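Local coordinates for Low molecular weight protein-tyrosine-phosphatase YfkJ (Bacillus subtilis, PDB 4ETM) that removes phosphate from phosphotyrosine in proteins as a low molecular weight tyrosine phosphatase and takes part in resistance to ethanol stress, at residues A[19-24]-A[101-106]; A[34-39]-A[54-59]. All blocks are in the same frame, centred on the assembly; numbering follows the deposited sequence.

In the fold
The four-stranded parallel sheet of the phosphatase runs in the order 52-58, 19-25, 101-104, 125-127, and the two contacts sample its middle and one margin. Contact 1 pairs the two central strands. Contact 2, whose centre lies about 7 Å from that of contact 1, sets helix 31-45 against the outermost strand 52-58. Along the chain contact 2 is nested inside the loop that contact 1 closes, so a compact beta-alpha-beta unit is finished before strand 101-104 joins it. Strand 19-25 belongs to both neighbourhoods: it lies beside 52-58 and 101-104 alike, and it ends at the nucleophile Cys25, just ahead of helix 31-45.

Contact 1. Residues A[19-24]-A[101-106]; sequences ISVLFV and YIIAMD
Leu22 and Ile103 meet at the centre of a parallel strand pair, 19-24 beside 101-104, in the alpha/beta sheet of the phosphatase. The backbone ladder zigzags as parallel pairing requires: Leu22 N gives its hydrogen to Tyr101 O at 2.9 Å, almost straight at 176°, while Leu22 O receives Ile103 N at 2.8 Å. Val24 repeats the pattern with Ile103 O and Met105 N, although the last bond is more bent, 135° at the hydrogen.

Phe23 illustrates how one side chain uses such a platform. Its CB lies near Ile103 O and the methyl CE of Met105. The ring is carried beside the backbone N, CG anti to the carbonyl carbon (chi1 -64°), and lies alongside Ile103, both side chains pointing the same way. CD1 approaches Ile103 CB at 3.7 Å and Met105 CE at 3.9 Å, and CE1 rests near Ile103 CG2. At the tip, CZ lies 3.8 Å from Val21 CG1 of its own strand, which sits over one face of the ring, toward the rim. Phe39 of helix 31-45 adds an edge-to-face contact, and Leu163 of helix 149-170 also touches the ring, which is buried.

On the other face of the sheet, Val24 CG2 and Ile102 CG2 touch. At the beginning of the ladder Ile19 CG2 reaches the edge of the Tyr101 ring at CE2. Beyond the paired residues, Met105 turns back through two bends; its side chain also packs on catalytic Arg31, and its CG comes to 3.5 Å from Val24 O.

Contact 2. Residues A[34-39]-A[54-59]; sequences MAEAIF and ADSAGI. With K (potassium ion), chain E.
Ala54 opens the contact by meeting Phe39: its CB, directed at the helix, lies 3.8 Å from ring atom CD2. This apolar touch joins helix 34-39 to strand 54-58, whose directions are nearly opposed at 175° and whose axes come within 7.5 Å. Phe39 also packs on Cys160 of helix 149-170.

At Asp55 the CB turns away from the helix, leaving the backbone to receive Glu36: the carboxylate carbon CD of Glu36 lies 3.7 Å from Asp55 CA. The two acids come close for like charges, Glu36 OE2 and Asp55 OD1 being 4.1 Å apart. A water donates to both acids, with its oxygen 2.5 Å from Glu36 OE1 and 2.9 Å from Asp55 OD1. Each acid has a cationic partner too, Arg40 for Glu36 OE1 and Arg89 for Asp55 OD2, and these would probably ease the repulsion.

Ser56 makes the direct polar bond. Its hydroxyl OG donates to Glu36 OE2 at 2.7 Å, coming to the anti side of the carboxylate and 17° out of its plane. Glu36 spans the gap because CG is anti to the backbone N (chi1 -173°) and the chain stays extended beyond it. Thus the hydroxyl holds one carboxylate oxygen while the water and Arg40 hold the other. The carbonyl oxygen O of Ser56 is a long 3.3 Å from a potassium ion, which lies well off the line of the C=O bond. Asn28 OD1 and a water, the latter equally distant, also bind the ion.

Helix 31-45 lying against strand 52-58, the strand it leads into, is the classic packing of a beta-alpha-beta crossover, here the unit that begins at strand 19-25.

Contact 1. Residues A[19-24]-A[101-106]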
ATOM      1  N   ILE A  19       6.700   5.433 -25.116  1.00 21.47           N
ATOM      2  CA  ILE A  19       6.403   5.599 -23.697  1.00 24.95           C
ATOM      3  C   ILE A  19       5.667   4.346 -23.236  1.00 21.43           C
ATOM      4  O   ILE A  19       4.739   3.896 -23.896  1.00 26.37           O
ATOM      5  CB  ILE A  19       5.506   6.831 -23.450  1.00 21.28           C
ATOM      6  CG1 ILE A  19       6.211   8.106 -23.930  1.00 26.22           C
ATOM      7  CG2 ILE A  19       5.087   6.925 -21.962  1.00 21.07           C
ATOM      8  CD1 ILE A  19       5.262   9.231 -24.301  1.00 32.81           C
ATOM      9  N   SER A  20       6.090   3.769 -22.121  1.00 21.70           N
ATOM     10  CA  SER A  20       5.454   2.545 -21.655  1.00 23.40           C
ATOM     11  C   SER A  20       4.764   2.742 -20.315  1.00 16.94           C
ATOM     12  O   SER A  20       5.288   3.419 -19.423  1.00 20.09           O
ATOM     13  CB  SER A  20       6.465   1.406 -21.560  1.00 19.74           C
ATOM     14  OG  SER A  20       7.599   1.819 -20.820  1.00 25.09           O
ATOM     15  N   VAL A  21       3.592   2.130 -20.190  1.00 16.90           N
ATOM     16  CA  VAL A  21       2.745   2.238 -19.012  1.00 17.09           C
ATOM     17  C   VAL A  21       2.365   0.833 -18.537  1.00 17.51           C
ATOM     18  O   VAL A  21       1.816   0.056 -19.305  1.00 16.09           O
ATOM     19  CB  VAL A  21       1.461   3.023 -19.347  1.00 17.59           C
ATOM     20  CG1 VAL A  21       0.576   3.162 -18.128  1.00 19.90           C
ATOM     21  CG2 VAL A  21       1.813   4.396 -19.915  1.00 16.97           C
ATOM     22  N   LEU A  22       2.676   0.510 -17.285  1.00 13.49           N
ATOM     23  CA  LEU A  22       2.277  -0.773 -16.697  1.00 12.62           C
ATOM     24  C   LEU A  22       1.198  -0.548 -15.649  1.00 11.56           C
ATOM     25  O   LEU A  22       1.414   0.178 -14.684  1.00 14.06           O
ATOM     26  CB  LEU A  22       3.472  -1.486 -16.068  1.00 15.61           C
ATOM     27  CG  LEU A  22       3.074  -2.789 -15.379  1.00 16.76           C
ATOM     28  CD1 LEU A  22       2.669  -3.814 -16.411  1.00 12.74           C
ATOM     29  CD2 LEU A  22       4.225  -3.311 -14.514  1.00 14.76           C
ATOM     30  N   PHE A  23       0.023  -1.135 -15.874  1.00 11.24           N
ATOM     31  CA  PHE A  23      -1.068  -1.096 -14.902  1.00 10.61           C
ATOM     32  C   PHE A  23      -0.957  -2.277 -13.960  1.00 12.43           C
ATOM     33  O   PHE A  23      -0.707  -3.392 -14.392  1.00 13.58           O
ATOM     34  CB  PHE A  23      -2.431  -1.090 -15.583  1.00 11.20           C
ATOM     35  CG  PHE A  23      -2.680   0.126 -16.407  1.00 13.76           C
ATOM     36  CD1 PHE A  23      -3.100   1.308 -15.814  1.00 13.02           C
ATOM     37  CD2 PHE A  23      -2.474   0.100 -17.778  1.00 14.27           C
ATOM     38  CE1 PHE A  23      -3.327   2.441 -16.574  1.00 16.56           C
ATOM     39  CE2 PHE A  23      -2.704   1.241 -18.552  1.00 15.01           C
ATOM     40  CZ  PHE A  23      -3.123   2.409 -17.948  1.00 17.57           C
ATOM     41  N   VAL A  24      -1.093  -2.029 -12.666  1.00  9.72           N
ATOM     42  CA  VAL A  24      -0.874  -3.098 -11.696  1.00 11.55           C
ATOM     43  C   VAL A  24      -2.007  -3.199 -10.686  1.00 12.70           C
ATOM     44  O   VAL A  24      -2.403  -2.198 -10.057  1.00 12.95           O
ATOM     45  CB  VAL A  24       0.465  -2.915 -10.932  1.00  9.59           C
ATOM     46  CG1 VAL A  24       0.673  -4.026  -9.904  1.00 10.45           C
ATOM     47  CG2 VAL A  24       1.645  -2.884 -11.892  1.00 10.19           C
ATOM     48  N   TYR A 101       5.942   4.518 -16.582  1.00 16.97           N
ATOM     49  CA  TYR A 101       4.904   4.760 -15.582  1.00 15.57           C
ATOM     50  C   TYR A 101       4.453   3.434 -15.015  1.00 16.98           C
ATOM     51  O   TYR A 101       4.186   2.498 -15.762  1.00 15.97           O
ATOM     52  CB  TYR A 101       3.681   5.424 -16.215  1.00 18.62           C
ATOM     53  CG  TYR A 101       3.921   6.832 -16.680  1.00 19.45           C
ATOM     54  CD1 TYR A 101       3.582   7.910 -15.878  1.00 19.07           C
ATOM     55  CD2 TYR A 101       4.463   7.081 -17.923  1.00 17.13           C
ATOM     56  CE1 TYR A 101       3.805   9.213 -16.297  1.00 23.26           C
ATOM     57  CE2 TYR A 101       4.688   8.379 -18.354  1.00 18.00           C
ATOM     58  CZ  TYR A 101       4.348   9.435 -17.534  1.00 22.07           C
ATOM     59  OH  TYR A 101       4.558  10.730 -17.955  1.00 24.70           O
ATOM     60  N   ILE A 102       4.364   3.342 -13.697  1.00 15.51           N
ATOM     61  CA  ILE A 102       3.700   2.199 -13.104  1.00 14.69           C
ATOM     62  C   ILE A 102       2.466   2.699 -12.374  1.00 13.33           C
ATOM     63  O   ILE A 102       2.578   3.502 -11.454  1.00 15.50           O
ATOM     64  CB  ILE A 102       4.645   1.418 -12.188  1.00 17.02           C
ATOM     65  CG1 ILE A 102       5.874   0.958 -12.995  1.00 21.23           C
ATOM     66  CG2 ILE A 102       3.891   0.266 -11.535  1.00 15.44           C
ATOM     67  CD1 ILE A 102       6.811   0.049 -12.254  1.00 20.67           C
ATOM     68  N   ILE A 103       1.298   2.218 -12.793  1.00 12.56           N
ATOM     69  CA  ILE A 103       0.027   2.762 -12.357  1.00 13.88           C
ATOM     70  C   ILE A 103      -0.735   1.688 -11.577  1.00 14.51           C
ATOM     71  O   ILE A 103      -1.273   0.745 -12.167  1.00 12.09           O
ATOM     72  CB  ILE A 103      -0.816   3.229 -13.572  1.00 13.04           C
ATOM     73  CG1 ILE A 103      -0.052   4.262 -14.409  1.00 15.56           C
ATOM     74  CG2 ILE A 103      -2.123   3.825 -13.102  1.00 15.26           C
ATOM     75  CD1 ILE A 103       0.496   5.428 -13.614  1.00 22.78           C
ATOM     76  N   ALA A 104      -0.746   1.830 -10.251  1.00 12.86           N
ATOM     77  CA  ALA A 104      -1.399   0.866  -9.343  1.00 11.17           C
ATOM     78  C   ALA A 104      -2.861   1.179  -9.147  1.00 14.00           C
ATOM     79  O   ALA A 104      -3.253   2.331  -9.229  1.00 13.17           O
ATOM     80  CB  ALA A 104      -0.709   0.880  -8.014  1.00 12.29           C
ATOM     81  N   MET A 105      -3.665   0.163  -8.838  1.00 14.39           N
ATOM     82  CA  MET A 105      -5.101   0.385  -8.642  1.00 11.86           C
ATOM     83  C   MET A 105      -5.447   0.889  -7.241  1.00 10.93           C
ATOM     84  O   MET A 105      -6.422   1.633  -7.079  1.00 12.33           O
ATOM     85  CB  MET A 105      -5.895  -0.880  -8.974  1.00  9.64           C
ATOM     86  CG  MET A 105      -5.740  -1.302 -10.422  1.00 11.27           C
ATOM     87  SD  MET A 105      -6.442  -0.041 -11.516  1.00 13.09           S
ATOM     88  CE  MET A 105      -5.051   0.241 -12.618  1.00 19.48           C
ATOM     89  N   ASP A 106      -4.664   0.475  -6.244  1.00  9.79           N
ATOM     90  CA  ASP A 106      -4.891   0.906  -4.866  1.00 11.68           C
ATOM     91  C   ASP A 106      -3.622   1.000  -4.019  1.00 12.45           C
ATOM     92  O   ASP A 106      -2.504   0.693  -4.484  1.00 12.18           O
ATOM     93  CB  ASP A 106      -5.951   0.031  -4.180  1.00 13.34           C
ATOM     94  CG  ASP A 106      -5.514  -1.410  -3.998  1.00 11.43           C
ATOM     95  OD1 ASP A 106      -4.332  -1.673  -3.729  1.00 11.41           O
ATOM     96  OD2 ASP A 106      -6.371  -2.305  -4.090  1.00 14.29           O
TER

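Contact 2. Residues A[34-39]-A[54-59]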
ATOM      1  N   MET A  34      -8.551  -4.379 -17.312  1.00 11.40           N
ATOM      2  CA  MET A  34      -9.574  -3.435 -17.776  1.00 11.08           C
ATOM      3  C   MET A  34      -8.918  -2.097 -18.082  1.00 14.33           C
ATOM      4  O   MET A  34      -9.241  -1.458 -19.080  1.00 15.72           O
ATOM      5  CB  MET A  34     -10.671  -3.253 -16.730  1.00 14.93           C
ATOM      6  CG  MET A  34     -11.880  -2.497 -17.243  1.00 16.78           C
ATOM      7  SD  MET A  34     -13.142  -2.077 -16.008  1.00 15.61           S
ATOM      8  CE  MET A  34     -13.732  -3.684 -15.489  1.00 17.16           C
ATOM      9  N   ALA A  35      -7.981  -1.694 -17.225  1.00 12.11           N
ATOM     10  CA  ALA A  35      -7.304  -0.419 -17.414  1.00 11.95           C
ATOM     11  C   ALA A  35      -6.412  -0.466 -18.646  1.00 13.67           C
ATOM     12  O   ALA A  35      -6.435   0.450 -19.469  1.00 16.62           O
ATOM     13  CB  ALA A  35      -6.507  -0.041 -16.193  1.00 14.77           C
ATOM     14  N   GLU A  36      -5.632  -1.534 -18.765  1.00 13.97           N
ATOM     15  CA  GLU A  36      -4.803  -1.744 -19.948  1.00 15.59           C
ATOM     16  C   GLU A  36      -5.599  -1.581 -21.259  1.00 15.50           C
ATOM     17  O   GLU A  36      -5.230  -0.785 -22.134  1.00 16.70           O
ATOM     18  CB  GLU A  36      -4.125  -3.124 -19.882  1.00 13.42           C
ATOM     19  CG  GLU A  36      -3.112  -3.334 -21.009  1.00 13.93           C
ATOM     20  CD  GLU A  36      -2.763  -4.782 -21.247  1.00 15.33           C
ATOM     21  OE1 GLU A  36      -2.362  -5.096 -22.395  1.00 20.63           O
ATOM     22  OE2 GLU A  36      -2.868  -5.598 -20.306  1.00 16.70           O
ATOM     23  N   ALA A  37      -6.694  -2.318 -21.381  1.00 16.57           N
ATOM     24  CA  ALA A  37      -7.512  -2.303 -22.589  1.00 15.16           C
ATOM     25  C   ALA A  37      -8.139  -0.939 -22.821  1.00 14.50           C
ATOM     26  O   ALA A  37      -8.136  -0.430 -23.941  1.00 18.47           O
ATOM     27  CB  ALA A  37      -8.588  -3.364 -22.498  1.00 19.91           C
ATOM     28  N   ILE A  38      -8.691  -0.347 -21.766  1.00 17.32           N
ATOM     29  CA  ILE A  38      -9.348   0.950 -21.896  1.00 14.37           C
ATOM     30  C   ILE A  38      -8.347   2.037 -22.256  1.00 22.34           C
ATOM     31  O   ILE A  38      -8.581   2.835 -23.160  1.00 24.33           O
ATOM     32  CB  ILE A  38     -10.093   1.330 -20.596  1.00 16.36           C
ATOM     33  CG1 ILE A  38     -11.360   0.489 -20.466  1.00 17.31           C
ATOM     34  CG2 ILE A  38     -10.440   2.812 -20.579  1.00 21.22           C
ATOM     35  CD1 ILE A  38     -12.145   0.780 -19.196  1.00 19.98           C
ATOM     36  N   PHE A  39      -7.221   2.056 -21.552  1.00 19.88           N
ATOM     37  CA  PHE A  39      -6.195   3.056 -21.804  1.00 19.46           C
ATOM     38  C   PHE A  39      -5.655   2.942 -23.220  1.00 18.97           C
ATOM     39  O   PHE A  39      -5.408   3.955 -23.886  1.00 19.84           O
ATOM     40  CB  PHE A  39      -5.061   2.908 -20.793  1.00 18.40           C
ATOM     41  CG  PHE A  39      -3.929   3.835 -21.031  1.00 15.87           C
ATOM     42  CD1 PHE A  39      -3.930   5.106 -20.484  1.00 14.76           C
ATOM     43  CD2 PHE A  39      -2.852   3.440 -21.802  1.00 17.45           C
ATOM     44  CE1 PHE A  39      -2.872   5.959 -20.702  1.00 19.94           C
ATOM     45  CE2 PHE A  39      -1.796   4.293 -22.028  1.00 23.83           C
ATOM     46  CZ  PHE A  39      -1.803   5.545 -21.469  1.00 18.02           C
ATOM     47  N   ALA A  54       0.957   0.081 -23.576  1.00 19.63           N
ATOM     48  CA  ALA A  54       0.507  -0.308 -22.237  1.00 17.15           C
ATOM     49  C   ALA A  54       0.546  -1.823 -22.022  1.00 16.65           C
ATOM     50  O   ALA A  54       0.459  -2.596 -22.979  1.00 20.21           O
ATOM     51  CB  ALA A  54      -0.894   0.243 -21.960  1.00 22.21           C
ATOM     52  N   ASP A  55       0.696  -2.228 -20.758  1.00 15.56           N
ATOM     53  CA  ASP A  55       0.691  -3.632 -20.359  1.00 15.85           C
ATOM     54  C   ASP A  55       0.085  -3.663 -18.964  1.00 15.41           C
ATOM     55  O   ASP A  55      -0.195  -2.609 -18.390  1.00 17.24           O
ATOM     56  CB  ASP A  55       2.110  -4.214 -20.327  1.00 17.31           C
ATOM     57  CG  ASP A  55       2.134  -5.731 -20.132  1.00 19.67           C
ATOM     58  OD1 ASP A  55       1.106  -6.400 -20.395  1.00 22.66           O
ATOM     59  OD2 ASP A  55       3.200  -6.266 -19.727  1.00 23.29           O
ATOM     60  N   SER A  56      -0.146  -4.851 -18.412  1.00 14.35           N
ATOM     61  CA  SER A  56      -0.582  -4.930 -17.019  1.00 13.28           C
ATOM     62  C   SER A  56       0.136  -6.058 -16.300  1.00 16.23           C
ATOM     63  O   SER A  56       0.851  -6.803 -16.914  1.00 18.72           O
ATOM     64  CB  SER A  56      -2.109  -5.012 -16.875  1.00 12.01           C
ATOM     65  OG  SER A  56      -2.691  -6.066 -17.610  1.00 15.06           O
ATOM     66  N   ALA A  57      -0.027  -6.175 -15.000  1.00 14.93           N
ATOM     67  CA  ALA A  57       0.577  -7.282 -14.250  1.00 14.94           C
ATOM     68  C   ALA A  57       0.019  -7.246 -12.847  1.00 15.36           C
ATOM     69  O   ALA A  57      -0.499  -6.217 -12.398  1.00 13.95           O
ATOM     70  CB  ALA A  57       2.108  -7.170 -14.209  1.00 12.34           C
ATOM     71  N   GLY A  58       0.148  -8.356 -12.128  1.00 11.55           N
ATOM     72  CA  GLY A  58      -0.429  -8.439 -10.804  1.00 10.90           C
ATOM     73  C   GLY A  58       0.593  -8.629  -9.706  1.00  9.40           C
ATOM     74  O   GLY A  58       1.659  -9.180  -9.930  1.00 11.08           O
ATOM     75  N   ILE A  59       0.248  -8.176  -8.506  1.00  9.90           N
ATOM     76  CA  ILE A  59       1.076  -8.429  -7.347  1.00  9.79           C
ATOM     77  C   ILE A  59       1.173  -9.923  -7.029  1.00  7.77           C
ATOM     78  O   ILE A  59       2.272 -10.434  -6.754  1.00 11.96           O
ATOM     79  CB  ILE A  59       0.562  -7.679  -6.107  1.00 11.36           C
ATOM     80  CG1 ILE A  59       0.587  -6.165  -6.346  1.00 10.85           C
ATOM     81  CG2 ILE A  59       1.453  -8.027  -4.920  1.00 11.13           C
ATOM     82  CD1 ILE A  59       1.955  -5.638  -6.753  1.00 11.42           C
TER
HETATM   83  K     K E 203      -1.072  -9.113 -18.344  1.00 16.69           K
HETATM   84  O   HOH W   1      -0.535  -6.777 -22.795  1.00 24.68           O
HETATM   85  O   HOH W   2      -4.348  -9.142 -18.373  1.00 24.46           O